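Local atomic coordinates of Ice-binding protein 1 (Shewanella frigidimarina, PDB entry 6BG8), a protein that adsorbs the bacterium onto ice and inhibits ice-crystal growth, represented here by its C-terminal ice-binding (DUF3494) domain. Residues V76-Y81 with V85-Q90; A103-P106 with A111-V114. All coordinates share one frame; numbering follows the deposited sequence.

In the fold
The two contacts lie at the two ends of the long helix 84-103 that runs beside the parallel beta-solenoid of this ice-binding domain. From the N terminus the chain first forms strands 14-18 to 65-66; a loop then follows, and interaction 1 folds the end of that loop (76-81) back onto the first turns of the helix, 85-90. The helix then carries the chain away to its C-terminal end. There interaction 2 joins the exit segment 103-106 to 111-114, closing the short loop that leads into strand 112-114 and back to the solenoid. The two contacts lie in series, neither nesting nor crossing; the centres of interaction 1 and interaction 2 are about 33 Å apart.

Interaction 1: residues V76-Y81 with V85-Q90; sequences VVPVPY and VAFINQ
The loop 76-81 runs up to the first turns of helix 84-103 and comes nearest at Tyr81 and Phe87, whose CA atoms lie 5.7 Å apart. Phe87 is the hub. Its CG stands anti to the backbone N (chi1 164°), which lays the ring between the helix and Pro78. There Pro78 CG sits almost exactly on the ring normal, 3.5 Å from the centroid of Phe87, a CH-pi contact over the face. With Tyr81 it forms an offset edge-to-face pair: the edge of Phe87 is turned to the face of Tyr81, planes at 62°, and Tyr81 CE2 lies 3.8 Å from Phe87 CD1. Phe87 CA sits over the Tyr81 face as a CH-pi contact, 3.8 Å from the Tyr81 ring centroid, and Ala86 CB lies 4.2 Å from Tyr81 CD1. Farther along, Tyr81 OH passes 3.2 Å from Gln90 CG, but its hydrogen bond goes to Glu10, while Gln90 NE2 bonds to Asp94. Within the loop, Tyr81 N bonds to Pro78 O. Tyr66 adds another edge-to-face partner to Phe87. This small proline-aromatic cluster packs the incoming loop against the start of the helix that flanks the beta-solenoid of DUF3494 ice-binding domains.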
ATOM      1  N   VAL A  76     -17.656  -1.322 -16.069  1.00  8.11           N
ATOM      2  CA  VAL A  76     -17.667   0.107 -16.369  1.00  8.68           C
ATOM      3  C   VAL A  76     -16.233   0.616 -16.411  1.00 11.21           C
ATOM      4  O   VAL A  76     -15.524   0.578 -15.395  1.00  9.09           O
ATOM      5  CB  VAL A  76     -18.483   0.902 -15.337  1.00 11.58           C
ATOM      6  CG1 VAL A  76     -18.408   2.394 -15.637  1.00 12.04           C
ATOM      7  CG2 VAL A  76     -19.931   0.418 -15.319  1.00  9.75           C
ATOM      8  N   VAL A  77     -15.836   1.147 -17.556  1.00  7.71           N
ATOM      9  CA  VAL A  77     -14.483   1.700 -17.716  1.00  6.56           C
ATOM     10  C   VAL A  77     -14.376   3.009 -16.942  1.00  8.13           C
ATOM     11  O   VAL A  77     -15.218   3.907 -17.125  1.00 12.55           O
ATOM     12  CB  VAL A  77     -14.170   1.924 -19.192  1.00 10.67           C
ATOM     13  CG1 VAL A  77     -12.791   2.569 -19.343  1.00 12.96           C
ATOM     14  CG2 VAL A  77     -14.264   0.608 -19.961  1.00 11.42           C
ATOM     15  N   PRO A  78     -13.371   3.175 -16.089  1.00  8.53           N
ATOM     16  CA  PRO A  78     -13.215   4.456 -15.386  1.00 10.29           C
ATOM     17  C   PRO A  78     -13.008   5.620 -16.348  1.00 10.79           C
ATOM     18  O   PRO A  78     -12.288   5.523 -17.343  1.00  8.82           O
ATOM     19  CB  PRO A  78     -11.982   4.233 -14.504  1.00  9.43           C
ATOM     20  CG  PRO A  78     -11.932   2.725 -14.309  1.00  7.89           C
ATOM     21  CD  PRO A  78     -12.418   2.155 -15.615  1.00 11.20           C
ATOM     22  N   VAL A  79     -13.653   6.727 -16.022  1.00 13.72           N
ATOM     23  CA  VAL A  79     -13.462   7.990 -16.737  1.00 13.01           C
ATOM     24  C   VAL A  79     -12.029   8.468 -16.519  1.00 15.02           C
ATOM     25  O   VAL A  79     -11.480   8.268 -15.421  1.00 15.29           O
ATOM     26  CB  VAL A  79     -14.486   9.009 -16.226  1.00 20.42           C
ATOM     27  CG1 VAL A  79     -14.022  10.398 -16.405  1.00 20.56           C
ATOM     28  CG2 VAL A  79     -15.823   8.792 -16.905  1.00 19.83           C
ATOM     29  N   PRO A  80     -11.360   9.065 -17.521  1.00 14.99           N
ATOM     30  CA  PRO A  80     -11.781   9.377 -18.891  1.00 13.35           C
ATOM     31  C   PRO A  80     -11.302   8.362 -19.928  1.00 14.01           C
ATOM     32  O   PRO A  80     -11.204   8.681 -21.119  1.00 16.50           O
ATOM     33  CB  PRO A  80     -11.116  10.728 -19.133  1.00 14.07           C
ATOM     34  CG  PRO A  80      -9.781  10.557 -18.440  1.00 16.52           C
ATOM     35  CD  PRO A  80     -10.022   9.624 -17.248  1.00 13.78           C
ATOM     36  N   TYR A  81     -11.005   7.145 -19.488  1.00 12.28           N
ATOM     37  CA  TYR A  81     -10.328   6.192 -20.358  1.00 10.06           C
ATOM     38  C   TYR A  81     -11.263   5.622 -21.420  1.00 16.29           C
ATOM     39  O   TYR A  81     -12.452   5.396 -21.179  1.00 13.17           O
ATOM     40  CB  TYR A  81      -9.711   5.072 -19.524  1.00 10.52           C
ATOM     41  CG  TYR A  81      -8.603   5.617 -18.671  1.00  9.40           C
ATOM     42  CD1 TYR A  81      -7.329   5.818 -19.199  1.00  8.79           C
ATOM     43  CD2 TYR A  81      -8.830   5.982 -17.354  1.00 11.00           C
ATOM     44  CE1 TYR A  81      -6.316   6.343 -18.429  1.00 11.07           C
ATOM     45  CE2 TYR A  81      -7.825   6.515 -16.584  1.00 12.73           C
ATOM     46  CZ  TYR A  81      -6.570   6.693 -17.122  1.00  9.06           C
ATOM     47  OH  TYR A  81      -5.575   7.228 -16.340  1.00 10.98           O
ATOM     48  N   VAL A  85      -8.458  -1.616 -21.012  1.00  6.78           N
ATOM     49  CA  VAL A  85      -7.030  -1.808 -21.267  1.00  7.20           C
ATOM     50  C   VAL A  85      -6.266  -0.502 -21.072  1.00  5.69           C
ATOM     51  O   VAL A  85      -5.193  -0.479 -20.453  1.00  7.77           O
ATOM     52  CB  VAL A  85      -6.818  -2.381 -22.682  1.00  7.00           C
ATOM     53  CG1 VAL A  85      -5.350  -2.307 -23.078  1.00 11.29           C
ATOM     54  CG2 VAL A  85      -7.317  -3.815 -22.750  1.00 14.07           C
ATOM     55  N   ALA A  86      -6.803   0.608 -21.583  1.00  7.78           N
ATOM     56  CA  ALA A  86      -6.107   1.884 -21.428  1.00  6.71           C
ATOM     57  C   ALA A  86      -6.040   2.301 -19.965  1.00  8.12           C
ATOM     58  O   ALA A  86      -5.039   2.878 -19.522  1.00  6.05           O
ATOM     59  CB  ALA A  86      -6.793   2.965 -22.259  1.00  6.06           C
ATOM     60  N   PHE A  87      -7.097   2.024 -19.198  1.00  8.92           N
ATOM     61  CA  PHE A  87      -7.083   2.352 -17.772  1.00  6.66           C
ATOM     62  C   PHE A  87      -6.026   1.539 -17.041  1.00  8.60           C
ATOM     63  O   PHE A  87      -5.282   2.076 -16.206  1.00  6.56           O
ATOM     64  CB  PHE A  87      -8.468   2.104 -17.171  1.00  6.80           C
ATOM     65  CG  PHE A  87      -8.489   2.039 -15.663  1.00  6.54           C
ATOM     66  CD1 PHE A  87      -8.235   3.171 -14.902  1.00  8.43           C
ATOM     67  CD2 PHE A  87      -8.772   0.845 -15.010  1.00  8.59           C
ATOM     68  CE1 PHE A  87      -8.258   3.114 -13.516  1.00  8.02           C
ATOM     69  CE2 PHE A  87      -8.803   0.780 -13.622  1.00  6.17           C
ATOM     70  CZ  PHE A  87      -8.540   1.922 -12.874  1.00  7.32           C
ATOM     71  N   ILE A  88      -5.943   0.242 -17.348  1.00  8.43           N
ATOM     72  CA  ILE A  88      -4.917  -0.606 -16.752  1.00  8.02           C
ATOM     73  C   ILE A  88      -3.527  -0.145 -17.187  1.00  6.73           C
ATOM     74  O   ILE A  88      -2.573  -0.173 -16.400  1.00  7.40           O
ATOM     75  CB  ILE A  88      -5.170  -2.080 -17.130  1.00  5.35           C
ATOM     76  CG1 ILE A  88      -6.496  -2.605 -16.533  1.00  5.99           C
ATOM     77  CG2 ILE A  88      -3.955  -2.947 -16.762  1.00  8.34           C
ATOM     78  CD1 ILE A  88      -6.504  -2.741 -15.023  1.00  7.74           C
ATOM     79  N   ASN A  89      -3.390   0.286 -18.445  1.00  5.61           N
ATOM     80  CA  ASN A  89      -2.087   0.723 -18.937  1.00  5.69           C
ATOM     81  C   ASN A  89      -1.566   1.913 -18.147  1.00  8.57           C
ATOM     82  O   ASN A  89      -0.394   1.945 -17.748  1.00  7.78           O
ATOM     83  CB  ASN A  89      -2.179   1.083 -20.414  1.00  7.23           C
ATOM     84  CG  ASN A  89      -2.237  -0.130 -21.285  1.00 10.16           C
ATOM     85  OD1 ASN A  89      -1.959  -1.244 -20.831  1.00  7.25           O
ATOM     86  ND2 ASN A  89      -2.602   0.067 -22.544  1.00  9.39           N
ATOM     87  N   GLN A  90      -2.416   2.923 -17.942  1.00  6.52           N
ATOM     88  CA  GLN A  90      -1.983   4.090 -17.188  1.00  9.08           C
ATOM     89  C   GLN A  90      -1.712   3.730 -15.740  1.00  8.18           C
ATOM     90  O   GLN A  90      -0.765   4.246 -15.136  1.00  9.76           O
ATOM     91  CB  GLN A  90      -3.014   5.215 -17.279  1.00  7.27           C
ATOM     92  CG  GLN A  90      -2.445   6.562 -16.854  1.00 10.13           C
ATOM     93  CD  GLN A  90      -1.294   6.989 -17.753  1.00  7.64           C
ATOM     94  OE1 GLN A  90      -1.466   7.154 -18.964  1.00 12.10           O
ATOM     95  NE2 GLN A  90      -0.117   7.159 -17.168  1.00  8.28           N
TER

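Interaction 2: residues A103-P106 with A111-V114; sequences AADP and ATQV
Asp105 reaches across to Thr112 where the chain leaves the long helix and returns to the parallel beta-solenoid of the DUF3494 ice-binding fold. Ala103 closes the helix, and Ala104 is the first residue to depart from helical backbone angles. Asp105 follows in extended conformation. With chi1 at -168° its carboxylate extends away from the backbone N and reaches Thr112. The peptide after it is cis, and Pro106 then brings CB to 3.6 Å from Thr112 OG1, a light contact beside the polar one. The closest pair of CA atoms across the two segments is Pro106 and Thr112, 6.0 Å apart. The contact is small, burying 109 Å² in all, and lies at the surface, away from the probable ice-binding motif. Both Asp105 and Thr112 also touch Lys130 of strand 127-131, and Gln113 joins that strand through backbone hydrogen bonds with Val128 and Lys130, so Thr112 lies at or near the start of a strand paired in parallel with 127-131. The Thr112 hydroxyl donates a very short hydrogen bond, OG1 to Asp105 OD1, of 2.5 Å, and the methyl of the threonine lies close to that oxygen too, with Thr112 CG2 3.4 Å from Asp105 OD1.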
ATOM      1  N   ALA A 103      12.178   4.526  -4.639  1.00  7.95           N
ATOM      2  CA  ALA A 103      13.417   3.756  -4.610  1.00  5.54           C
ATOM      3  C   ALA A 103      14.655   4.601  -4.879  1.00  6.91           C
ATOM      4  O   ALA A 103      15.758   4.200  -4.489  1.00  7.47           O
ATOM      5  CB  ALA A 103      13.348   2.620  -5.633  1.00 10.65           C
ATOM      6  N   ALA A 104      14.508   5.754  -5.521  1.00  9.34           N
ATOM      7  CA  ALA A 104      15.673   6.520  -5.945  1.00  9.02           C
ATOM      8  C   ALA A 104      16.217   7.346  -4.786  1.00  6.71           C
ATOM      9  O   ALA A 104      15.462   7.981  -4.051  1.00 11.30           O
ATOM     10  CB  ALA A 104      15.316   7.431  -7.121  1.00  6.63           C
ATOM     11  N   ASP A 105      17.535   7.323  -4.620  1.00  6.18           N
ATOM     12  CA  ASP A 105      18.209   8.064  -3.568  1.00  5.66           C
ATOM     13  C   ASP A 105      19.102   9.144  -4.169  1.00 10.99           C
ATOM     14  O   ASP A 105      19.871   8.855  -5.100  1.00  8.70           O
ATOM     15  CB  ASP A 105      19.053   7.114  -2.715  1.00  8.30           C
ATOM     16  CG  ASP A 105      19.543   7.764  -1.438  1.00 10.11           C
ATOM     17  OD1 ASP A 105      18.695   8.137  -0.598  1.00 12.83           O
ATOM     18  OD2 ASP A 105      20.771   7.904  -1.281  1.00 11.00           O
ATOM     19  N   PRO A 106      19.060  10.386  -3.660  1.00  9.39           N
ATOM     20  CA  PRO A 106      18.225  10.823  -2.538  1.00 11.81           C
ATOM     21  C   PRO A 106      16.894  11.384  -2.998  1.00  9.49           C
ATOM     22  O   PRO A 106      16.751  11.700  -4.174  1.00  8.04           O
ATOM     23  CB  PRO A 106      19.061  11.934  -1.900  1.00  9.12           C
ATOM     24  CG  PRO A 106      19.733  12.581  -3.093  1.00 12.41           C
ATOM     25  CD  PRO A 106      19.993  11.447  -4.093  1.00  9.59           C
ATOM     26  N   ALA A 111      17.517  15.177   2.646  1.00  7.83           N
ATOM     27  CA  ALA A 111      18.689  14.325   2.779  1.00  8.71           C
ATOM     28  C   ALA A 111      18.309  12.990   3.409  1.00  9.81           C
ATOM     29  O   ALA A 111      17.442  12.915   4.284  1.00 13.13           O
ATOM     30  CB  ALA A 111      19.763  15.015   3.622  1.00  9.74           C
ATOM     31  N   THR A 112      18.984  11.935   2.963  1.00  4.52           N
ATOM     32  CA  THR A 112      18.703  10.580   3.427  1.00  6.84           C
ATOM     33  C   THR A 112      19.274  10.321   4.822  1.00 11.33           C
ATOM     34  O   THR A 112      20.417  10.681   5.122  1.00 11.27           O
ATOM     35  CB  THR A 112      19.286   9.572   2.436  1.00  7.13           C
ATOM     36  OG1 THR A 112      18.838   9.889   1.111  1.00  8.63           O
ATOM     37  CG2 THR A 112      18.849   8.172   2.789  1.00  7.79           C
ATOM     38  N   GLN A 113      18.468   9.678   5.665  1.00  9.31           N
ATOM     39  CA  GLN A 113      18.863   9.211   6.985  1.00 11.09           C
ATOM     40  C   GLN A 113      18.928   7.689   6.997  1.00  9.31           C
ATOM     41  O   GLN A 113      18.392   7.011   6.113  1.00  9.30           O
ATOM     42  CB  GLN A 113      17.879   9.684   8.061  1.00  9.33           C
ATOM     43  CG  GLN A 113      17.628  11.172   8.070  1.00 10.97           C
ATOM     44  CD  GLN A 113      16.642  11.581   9.144  1.00 16.30           C
ATOM     45  OE1 GLN A 113      15.622  12.211   8.853  1.00 16.01           O
ATOM     46  NE2 GLN A 113      16.938  11.222  10.395  1.00  9.98           N
ATOM     47  N   VAL A 114      19.590   7.153   8.016  1.00  6.79           N
ATOM     48  CA  VAL A 114      19.686   5.707   8.173  1.00 12.40           C
ATOM     49  C   VAL A 114      18.374   5.174   8.727  1.00 10.06           C
ATOM     50  O   VAL A 114      17.863   5.672   9.741  1.00 10.15           O
ATOM     51  CB  VAL A 114      20.858   5.326   9.094  1.00  9.15           C
ATOM     52  CG1 VAL A 114      20.788   3.831   9.426  1.00  8.62           C
ATOM     53  CG2 VAL A 114      22.197   5.693   8.463  1.00 11.28           C
TER